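Local coordinates for protein 6-phospho-alpha-glucosidase (Merdibacter massiliensis, PDB 6VC6) that hydrolyses 6-phospho-alpha-glucosides, probably by the NAD- and metal-dependent mechanism of family 4 glycosidases, and binds NAD, a manganese ion and a phosphorylated glucose, at residues 181-186 and 222-227; 337-342 and 358-363; 343-348 and 368-373. All blocks are in the same frame, centred on the assembly; numbering follows the deposited sequence.

Interaction 1 (181-186 and 222-227)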
loop_
_atom_site.group_PDB
_atom_site.type_symbol
_atom_site.label_atom_id
_atom_site.label_comp_id
_atom_site.label_asym_id
_atom_site.label_seq_id
_atom_site.Cartn_x
_atom_site.Cartn_y
_atom_site.Cartn_z
ATOM N N SER A 181 17.163 9.849 -4.904
ATOM C CA SER A 181 18.341 9.395 -5.635
ATOM C C SER A 181 18.456 10.075 -6.993
ATOM O O SER A 181 19.568 10.361 -7.451
ATOM C CB SER A 181 18.301 7.877 -5.801
ATOM O OG SER A 181 17.347 7.493 -6.776
ATOM N N ARG A 182 17.324 10.336 -7.651
ATOM C CA ARG A 182 17.355 11.092 -8.897
ATOM C C ARG A 182 17.723 12.548 -8.642
ATOM O O ARG A 182 18.444 13.163 -9.437
ATOM C CB ARG A 182 16.002 10.989 -9.602
ATOM C CG ARG A 182 15.876 11.845 -10.851
ATOM C CD ARG A 182 14.701 11.394 -11.701
ATOM N NE ARG A 182 14.383 12.353 -12.754
ATOM C CZ ARG A 182 13.630 12.075 -13.814
ATOM N NH1 ARG A 182 13.115 10.863 -13.963
ATOM N NH2 ARG A 182 13.392 13.009 -14.725
ATOM N N LEU A 183 17.231 13.113 -7.537
ATOM C CA LEU A 183 17.618 14.460 -7.130
ATOM C C LEU A 183 19.131 14.585 -7.009
ATOM O O LEU A 183 19.732 15.551 -7.492
ATOM C CB LEU A 183 16.965 14.801 -5.792
ATOM C CG LEU A 183 15.719 15.675 -5.696
ATOM C CD1 LEU A 183 15.636 16.213 -4.284
ATOM C CD2 LEU A 183 15.748 16.805 -6.707
ATOM N N LEU A 184 19.761 13.607 -6.363
ATOM C CA LEU A 184 21.163 13.682 -5.982
ATOM C C LEU A 184 22.087 12.959 -6.952
ATOM O O LEU A 184 23.308 13.011 -6.773
ATOM C CB LEU A 184 21.351 13.107 -4.571
ATOM C CG LEU A 184 21.142 14.001 -3.343
ATOM C CD1 LEU A 184 19.997 14.989 -3.526
ATOM C CD2 LEU A 184 20.908 13.142 -2.109
ATOM N N ASN A 185 21.537 12.289 -7.967
ATOM C CA ASN A 185 22.322 11.505 -8.925
ATOM C C ASN A 185 23.151 10.437 -8.211
ATOM O O ASN A 185 24.359 10.309 -8.416
ATOM C CB ASN A 185 23.206 12.407 -9.790
ATOM C CG ASN A 185 23.706 11.709 -11.040
ATOM O OD1 ASN A 185 23.061 10.795 -11.554
ATOM N ND2 ASN A 185 24.863 12.135 -11.534
ATOM N N VAL A 186 22.482 9.666 -7.355
ATOM C CA VAL A 186 23.099 8.567 -6.626
ATOM C C VAL A 186 22.215 7.336 -6.776
ATOM O O VAL A 186 21.085 7.407 -7.258
ATOM C CB VAL A 186 23.314 8.897 -5.133
ATOM C CG1 VAL A 186 24.303 10.042 -4.973
ATOM C CG2 VAL A 186 21.987 9.230 -4.465
ATOM N N LYS A 222 17.866 21.798 -0.352
ATOM C CA LYS A 222 18.429 22.878 -1.154
ATOM C C LYS A 222 18.092 22.701 -2.630
ATOM O O LYS A 222 17.667 23.652 -3.297
ATOM C CB LYS A 222 19.943 22.949 -0.951
ATOM C CG LYS A 222 20.594 24.153 -1.610
ATOM C CD LYS A 222 21.756 23.741 -2.499
ATOM C CE LYS A 222 22.960 23.318 -1.675
ATOM N NZ LYS A 222 24.216 23.352 -2.474
ATOM N N ILE A 223 18.274 21.488 -3.157
ATOM C CA ILE A 223 17.977 21.246 -4.564
ATOM C C ILE A 223 16.474 21.296 -4.817
ATOM O O ILE A 223 16.031 21.738 -5.885
ATOM C CB ILE A 223 18.594 19.906 -5.015
ATOM C CG1 ILE A 223 20.120 20.005 -5.032
ATOM C CG2 ILE A 223 18.102 19.513 -6.396
ATOM C CD1 ILE A 223 20.808 18.991 -4.157
ATOM N N ILE A 224 15.666 20.869 -3.843
ATOM C CA ILE A 224 14.213 20.926 -4.000
ATOM C C ILE A 224 13.747 22.370 -4.141
ATOM O O ILE A 224 12.869 22.679 -4.957
ATOM C CB ILE A 224 13.518 20.219 -2.821
ATOM C CG1 ILE A 224 13.628 18.703 -2.971
ATOM C CG2 ILE A 224 12.056 20.627 -2.729
ATOM C CD1 ILE A 224 12.930 17.924 -1.880
ATOM N N LYS A 225 14.334 23.278 -3.357
ATOM C CA LYS A 225 13.919 24.676 -3.406
ATOM C C LYS A 225 14.235 25.316 -4.753
ATOM O O LYS A 225 13.495 26.193 -5.211
ATOM C CB LYS A 225 14.589 25.460 -2.276
ATOM C CG LYS A 225 14.095 26.891 -2.128
ATOM C CD LYS A 225 15.075 27.736 -1.329
ATOM C CE LYS A 225 14.394 28.954 -0.726
ATOM N NZ LYS A 225 15.211 29.571 0.355
ATOM N N GLU A 226 15.315 24.889 -5.407
ATOM C CA GLU A 226 15.754 25.515 -6.647
ATOM C C GLU A 226 15.318 24.767 -7.901
ATOM O O GLU A 226 15.120 25.400 -8.943
ATOM C CB GLU A 226 17.281 25.663 -6.658
ATOM C CG GLU A 226 18.047 24.362 -6.478
ATOM C CD GLU A 226 19.525 24.587 -6.219
ATOM O OE1 GLU A 226 19.900 25.726 -5.866
ATOM O OE2 GLU A 226 20.312 23.629 -6.368
ATOM N N LYS A 227 15.160 23.444 -7.833
ATOM C CA LYS A 227 14.793 22.663 -9.005
ATOM C C LYS A 227 13.437 21.980 -8.891
ATOM O O LYS A 227 12.769 21.801 -9.916
ATOM C CB LYS A 227 15.873 21.604 -9.295
ATOM C CG LYS A 227 15.544 20.628 -10.418
ATOM C CD LYS A 227 16.736 19.746 -10.755
ATOM C CE LYS A 227 16.597 18.366 -10.134
ATOM N NZ LYS A 227 17.878 17.895 -9.537
#
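I223 meets the end of helix 172-184 with both of its branches. Its CG2 methyl slides past L183 and comes 3.6 Å from L183 CD2. The other branch has CG1 beside the backbone N (chi1 -69°) and carries CD1 toward L184, whose CD1 is 4.1 Å away. A beta-branched residue suits this place because one side chain can touch two successive leucines without a long, flexible stem. I224 comes next and takes the other methyl of L183. Its side chain crosses the leucine at about a right angle, and its CG1 is pressed to 3.5 Å from L183 CD1, tighter than usual van der Waals contact. L183 is thus shared between neighbouring isoleucines, one methyl to each; F229 covers both L183 and I224, and I220, one turn earlier on helix 217-227, also touches L183 and L184.

This is apolar packing at the surface between the end of helix 172-184 and a face of helix 217-227. Helix 172-184 follows a parallel strand of the Rossmann-like nucleotide-binding half, whereas helix 217-227 falls in the family's C-terminal region. The first helix ends with the features of a Schellman motif: N185 has positive phi, which asparagine tolerates well, and V186 N donates to S181 O at 3.0 Å.

One turn after I223, the K227 side chain runs antiparallel alongside that of L183. Its CG is anti to the backbone N (chi1 174°), and bends farther out bring CE to 3.9 Å from L183 CD2. Its NZ stops 3.6 Å from L183 O, too far to count as a bond, though the ammonium would probably be drawn to the partial negative charge where helix 172-184 ends.

Interaction 2 (337-342 and 358-363)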
loop_
_atom_site.group_PDB
_atom_site.type_symbol
_atom_site.label_atom_id
_atom_site.label_comp_id
_atom_site.label_asym_id
_atom_site.label_seq_id
_atom_site.Cartn_x
_atom_site.Cartn_y
_atom_site.Cartn_z
ATOM N N ARG A 337 17.420 -3.662 5.810
ATOM C CA ARG A 337 16.547 -2.613 6.319
ATOM C C ARG A 337 15.444 -2.285 5.319
ATOM O O ARG A 337 15.717 -2.011 4.146
ATOM C CB ARG A 337 17.352 -1.356 6.647
ATOM C CG ARG A 337 18.153 -1.460 7.937
ATOM C CD ARG A 337 18.914 -0.177 8.217
ATOM N NE ARG A 337 19.935 0.081 7.206
ATOM C CZ ARG A 337 21.166 -0.419 7.241
ATOM N NH1 ARG A 337 22.028 -0.131 6.276
ATOM N NH2 ARG A 337 21.536 -1.208 8.242
ATOM N N PHE A 338 14.201 -2.318 5.795
ATOM C CA PHE A 338 13.042 -1.874 5.038
ATOM C C PHE A 338 12.186 -0.980 5.924
ATOM O O PHE A 338 12.288 -1.009 7.154
ATOM C CB PHE A 338 12.190 -3.050 4.534
ATOM C CG PHE A 338 12.865 -3.897 3.496
ATOM C CD1 PHE A 338 12.880 -3.510 2.167
ATOM C CD2 PHE A 338 13.469 -5.092 3.849
ATOM C CE1 PHE A 338 13.494 -4.295 1.208
ATOM C CE2 PHE A 338 14.085 -5.881 2.896
ATOM C CZ PHE A 338 14.098 -5.483 1.575
ATOM N N ILE A 339 11.334 -0.186 5.286
ATOM C CA ILE A 339 10.330 0.610 5.983
ATOM C C ILE A 339 9.004 -0.125 5.848
ATOM O O ILE A 339 8.389 -0.124 4.776
ATOM C CB ILE A 339 10.246 2.037 5.425
ATOM C CG1 ILE A 339 11.562 2.779 5.670
ATOM C CG2 ILE A 339 9.087 2.787 6.064
ATOM C CD1 ILE A 339 11.547 4.222 5.221
ATOM N N VAL A 340 8.565 -0.767 6.931
ATOM C CA VAL A 340 7.371 -1.600 6.924
ATOM C C VAL A 340 6.468 -1.185 8.080
ATOM O O VAL A 340 6.821 -0.347 8.910
ATOM C CB VAL A 340 7.705 -3.104 7.012
ATOM C CG1 VAL A 340 8.585 -3.523 5.843
ATOM C CG2 VAL A 340 8.384 -3.419 8.337
ATOM N N ILE A 341 5.286 -1.797 8.122
ATOM C CA ILE A 341 4.263 -1.491 9.116
ATOM C C ILE A 341 4.347 -2.518 10.235
ATOM O O ILE A 341 4.288 -3.729 9.982
ATOM C CB ILE A 341 2.862 -1.476 8.480
ATOM C CG1 ILE A 341 2.773 -0.372 7.425
ATOM C CG2 ILE A 341 1.793 -1.295 9.545
ATOM C CD1 ILE A 341 1.540 -0.453 6.557
ATOM N N VAL A 342 4.483 -2.041 11.475
ATOM C CA VAL A 342 4.671 -2.906 12.633
ATOM C C VAL A 342 3.893 -2.353 13.820
ATOM O O VAL A 342 3.539 -1.173 13.870
ATOM C CB VAL A 342 6.161 -3.055 13.017
ATOM C CG1 VAL A 342 6.909 -3.855 11.968
ATOM C CG2 VAL A 342 6.798 -1.687 13.207
ATOM N N GLU A 358 4.668 2.840 11.021
ATOM C CA GLU A 358 5.553 2.588 9.890
ATOM C C GLU A 358 6.956 3.053 10.257
ATOM O O GLU A 358 7.164 4.239 10.536
ATOM C CB GLU A 358 5.051 3.316 8.641
ATOM C CG GLU A 358 5.628 2.809 7.335
ATOM C CD GLU A 358 4.913 3.384 6.128
ATOM O OE1 GLU A 358 4.861 4.625 6.001
ATOM O OE2 GLU A 358 4.398 2.595 5.308
ATOM N N LEU A 359 7.913 2.125 10.259
ATOM C CA LEU A 359 9.260 2.423 10.728
ATOM C C LEU A 359 10.280 1.611 9.941
ATOM O O LEU A 359 9.945 0.647 9.249
ATOM C CB LEU A 359 9.413 2.124 12.223
ATOM C CG LEU A 359 8.483 2.827 13.210
ATOM C CD1 LEU A 359 8.480 2.078 14.521
ATOM C CD2 LEU A 359 8.903 4.272 13.411
ATOM N N VAL A 360 11.546 2.014 10.071
ATOM C CA VAL A 360 12.652 1.235 9.527
ATOM C C VAL A 360 12.865 0.001 10.394
ATOM O O VAL A 360 12.890 0.088 11.629
ATOM C CB VAL A 360 13.927 2.088 9.456
ATOM C CG1 VAL A 360 15.102 1.258 8.956
ATOM C CG2 VAL A 360 13.709 3.304 8.568
ATOM N N CYS A 361 13.015 -1.157 9.753
ATOM C CA CYS A 361 13.192 -2.413 10.467
ATOM C C CYS A 361 14.189 -3.296 9.731
ATOM O O CYS A 361 14.318 -3.224 8.507
ATOM C CB CYS A 361 11.868 -3.181 10.615
ATOM S SG CYS A 361 10.477 -2.228 11.263
ATOM N N GLU A 362 14.891 -4.131 10.493
ATOM C CA GLU A 362 15.613 -5.254 9.914
ATOM C C GLU A 362 14.637 -6.398 9.675
ATOM O O GLU A 362 13.715 -6.617 10.465
ATOM C CB GLU A 362 16.742 -5.716 10.835
ATOM C CG GLU A 362 18.031 -4.914 10.726
ATOM C CD GLU A 362 19.146 -5.505 11.572
ATOM O OE1 GLU A 362 18.996 -6.657 12.030
ATOM O OE2 GLU A 362 20.167 -4.819 11.792
ATOM N N LEU A 363 14.837 -7.129 8.580
ATOM C CA LEU A 363 13.887 -8.150 8.152
ATOM C C LEU A 363 14.602 -9.477 7.962
ATOM O O LEU A 363 15.489 -9.592 7.111
ATOM C CB LEU A 363 13.182 -7.731 6.858
ATOM C CG LEU A 363 11.668 -7.549 6.975
ATOM C CD1 LEU A 363 11.062 -7.230 5.620
ATOM C CD2 LEU A 363 11.025 -8.788 7.578
HETATM O O HOH W 1 5.741 0.150 4.639
#
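F338 and C361 form a hydrogen-bonded antiparallel pair: C361 N donates to F338 O at 2.7 Å, and F338 N returns a bond to C361 O. V340 and L359 repeat the pattern. At the non-hydrogen-bonded I339-V360 pair between them, a CA-H...O contact from I339 CA to L359 O (3.3 Å) adds to the backbone bonds.

Apolar side chains add to this on both faces. On one, L363 CD1 reaches F338 CD2 at 3.7 Å, and C361 SG, compact and apolar enough for a buried place, fits against V340 CG2 at 3.8 Å. On the other, I339 spreads its branches: CG1 touches V360 CG2 at 3.6 Å, while CG2, anti to the backbone N, meets E358 CG at 3.7 Å. With an alanine in place of I339 both branches go, and V360 CG2 and E358 CG would probably be left facing a gap.

The polar end of E358 is held by water and by Y195: one water donates to I339 O and, at 2.9 Å, to E358 OE2, while OE1 bonds Y195 OH. Strands 336-343, 356-364 and 367-370 form a beta-meander, the antiparallel extension of a Rossmann-like parallel sheet, here running beside the manganese site.

Interaction 3 (343-348 and 368-373)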
loop_
_atom_site.group_PDB
_atom_site.type_symbol
_atom_site.label_atom_id
_atom_site.label_comp_id
_atom_site.label_asym_id
_atom_site.label_seq_id
_atom_site.Cartn_x
_atom_site.Cartn_y
_atom_site.Cartn_z
ATOM N N LYS A 343 3.639 -3.230 14.788
ATOM C CA LYS A 343 3.059 -2.804 16.053
ATOM C C LYS A 343 4.066 -1.964 16.829
ATOM O O LYS A 343 5.249 -2.305 16.917
ATOM C CB LYS A 343 2.630 -4.019 16.877
ATOM C CG LYS A 343 1.913 -3.677 18.173
ATOM C CD LYS A 343 1.151 -4.878 18.716
ATOM C CE LYS A 343 1.989 -5.661 19.713
ATOM N NZ LYS A 343 1.868 -7.132 19.510
ATOM N N ASN A 344 3.590 -0.854 17.392
ATOM C CA ASN A 344 4.464 0.129 18.021
ATOM C C ASN A 344 5.136 -0.425 19.274
ATOM O O ASN A 344 6.322 -0.766 19.245
ATOM C CB ASN A 344 3.674 1.395 18.357
ATOM C CG ASN A 344 4.541 2.484 18.953
ATOM O OD1 ASN A 344 5.715 2.617 18.607
ATOM N ND2 ASN A 344 3.965 3.275 19.850
ATOM N N GLU A 345 4.381 -0.505 20.369
ATOM C CA GLU A 345 4.854 -1.017 21.657
ATOM C C GLU A 345 6.200 -0.403 22.050
ATOM O O GLU A 345 7.185 -1.097 22.308
ATOM C CB GLU A 345 4.933 -2.546 21.648
ATOM C CG GLU A 345 4.683 -3.174 23.017
ATOM C CD GLU A 345 4.737 -4.689 22.994
ATOM O OE1 GLU A 345 4.227 -5.290 22.027
ATOM O OE2 GLU A 345 5.287 -5.279 23.949
ATOM N N GLY A 346 6.225 0.928 22.089
ATOM C CA GLY A 346 7.367 1.673 22.568
ATOM C C GLY A 346 8.286 2.208 21.489
ATOM O O GLY A 346 9.096 3.097 21.777
ATOM N N ALA A 347 8.187 1.691 20.262
ATOM C CA ALA A 347 9.055 2.167 19.187
ATOM C C ALA A 347 8.849 3.655 18.933
ATOM O O ALA A 347 9.813 4.395 18.704
ATOM C CB ALA A 347 8.809 1.354 17.920
ATOM N N ILE A 348 7.601 4.110 18.961
ATOM C CA ILE A 348 7.278 5.526 19.089
ATOM C C ILE A 348 6.848 5.731 20.536
ATOM O O ILE A 348 5.767 5.291 20.941
ATOM C CB ILE A 348 6.191 5.961 18.098
ATOM C CG1 ILE A 348 6.623 5.640 16.665
ATOM C CG2 ILE A 348 5.902 7.447 18.245
ATOM C CD1 ILE A 348 5.687 6.182 15.603
ATOM N N PRO A 368 9.948 -8.606 11.124
ATOM C CA PRO A 368 10.605 -7.301 11.247
ATOM C C PRO A 368 11.108 -7.051 12.660
ATOM O O PRO A 368 10.472 -7.432 13.647
ATOM C CB PRO A 368 9.500 -6.311 10.863
ATOM C CG PRO A 368 8.230 -7.038 11.163
ATOM C CD PRO A 368 8.501 -8.483 10.879
ATOM N N ARG A 369 12.267 -6.405 12.744
ATOM C CA ARG A 369 12.881 -6.006 14.007
ATOM C C ARG A 369 12.944 -4.482 14.001
ATOM O O ARG A 369 13.871 -3.893 13.438
ATOM C CB ARG A 369 14.264 -6.632 14.161
ATOM C CG ARG A 369 14.604 -7.108 15.565
ATOM C CD ARG A 369 15.853 -7.980 15.544
ATOM N NE ARG A 369 16.608 -7.914 16.791
ATOM C CZ ARG A 369 17.882 -8.274 16.911
ATOM N NH1 ARG A 369 18.493 -8.183 18.084
ATOM N NH2 ARG A 369 18.549 -8.724 15.856
ATOM N N ARG A 370 11.953 -3.845 14.618
ATOM C CA ARG A 370 11.818 -2.399 14.540
ATOM C C ARG A 370 12.860 -1.699 15.404
ATOM O O ARG A 370 13.316 -2.224 16.424
ATOM C CB ARG A 370 10.414 -1.965 14.964
ATOM C CG ARG A 370 10.136 -2.114 16.449
ATOM C CD ARG A 370 8.645 -2.204 16.732
ATOM N NE ARG A 370 8.358 -2.161 18.164
ATOM C CZ ARG A 370 8.509 -3.192 18.989
ATOM N NH1 ARG A 370 8.946 -4.357 18.530
ATOM N NH2 ARG A 370 8.223 -3.059 20.278
HETATM N N MSE A 371 13.232 -0.496 14.980
HETATM C CA MSE A 371 14.196 0.320 15.706
HETATM C C MSE A 371 13.517 1.486 16.403
HETATM O O MSE A 371 12.631 2.130 15.841
HETATM C CB MSE A 371 15.274 0.828 14.762
HETATM C CG MSE A 371 16.460 -0.092 14.706
HETATM SE SE MSE A 371 17.877 0.584 13.583
HETATM C CE MSE A 371 17.507 -0.545 12.052
ATOM N N ALA A 372 13.931 1.750 17.637
ATOM C CA ALA A 372 13.301 2.791 18.433
ATOM C C ALA A 372 13.562 4.166 17.831
ATOM O O ALA A 372 14.669 4.469 17.380
ATOM C CB ALA A 372 13.810 2.741 19.872
ATOM N N VAL A 373 12.522 4.993 17.822
ATOM C CA VAL A 373 12.631 6.371 17.370
ATOM C C VAL A 373 12.561 7.360 18.529
ATOM O O VAL A 373 13.125 8.461 18.420
ATOM C CB VAL A 373 11.550 6.687 16.312
ATOM C CG1 VAL A 373 11.528 8.164 15.938
ATOM C CG2 VAL A 373 11.773 5.834 15.073
#
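R370 sends its side chain up to the turn 344-347 and grips two of its backbone carbonyls. CG stands between the backbone N and the carbonyl carbon (chi1 71°), and the extended chain beyond it brings NE to 2.7 Å from N344 O. NH2 donates to E345 O at 3.0 Å; that oxygen lies in the guanidinium plane, although NH2 sits well above the plane of the carbonyl. N344 O also accepts from A347 N, closing the type I' turn, and the two donors come from opposite faces of its plane.

A347 packs its methyl at the guanidinium edge, 3.6 Å from R370 NE, with L359 also against it. A small residue suits a site this close to the arginine. Its O accepts a bond from V373 N at 2.9 Å. V373 CB lies beside the same oxygen. G346 fits the turn because a CB at its backbone angles would be jammed against the preceding carbonyl O.

Since the arginine is bound by main-chain oxygens, its hold probably depends on the path of the turn more than on side chains there; the carbonyls offer partial negative charge only, and the E345 carboxylate, nearby but not in contact, would probably add long-range attraction.

How the interactions relate
Interactions 2 and 3 belong to one antiparallel extension of the large sheet. Their centres are about 9 Å apart and their segments alternate along the chain. They touch directly: R369 N probably bonds E362 O at 2.7 Å, and L359 CD1 packs on A347 CB at 3.5 Å. Interaction 1 stands apart, its centre about 25 Å from that of interaction 2 and 30 Å from that of interaction 3. Interaction 2 approaches the active site, with the E358 side chain about 6 Å from manganese and that of I341 about 7 Å from NAD. C170, a metal-site residue that E358 touches, lies two residues before the start of helix 172-184, whose far end enters interaction 1.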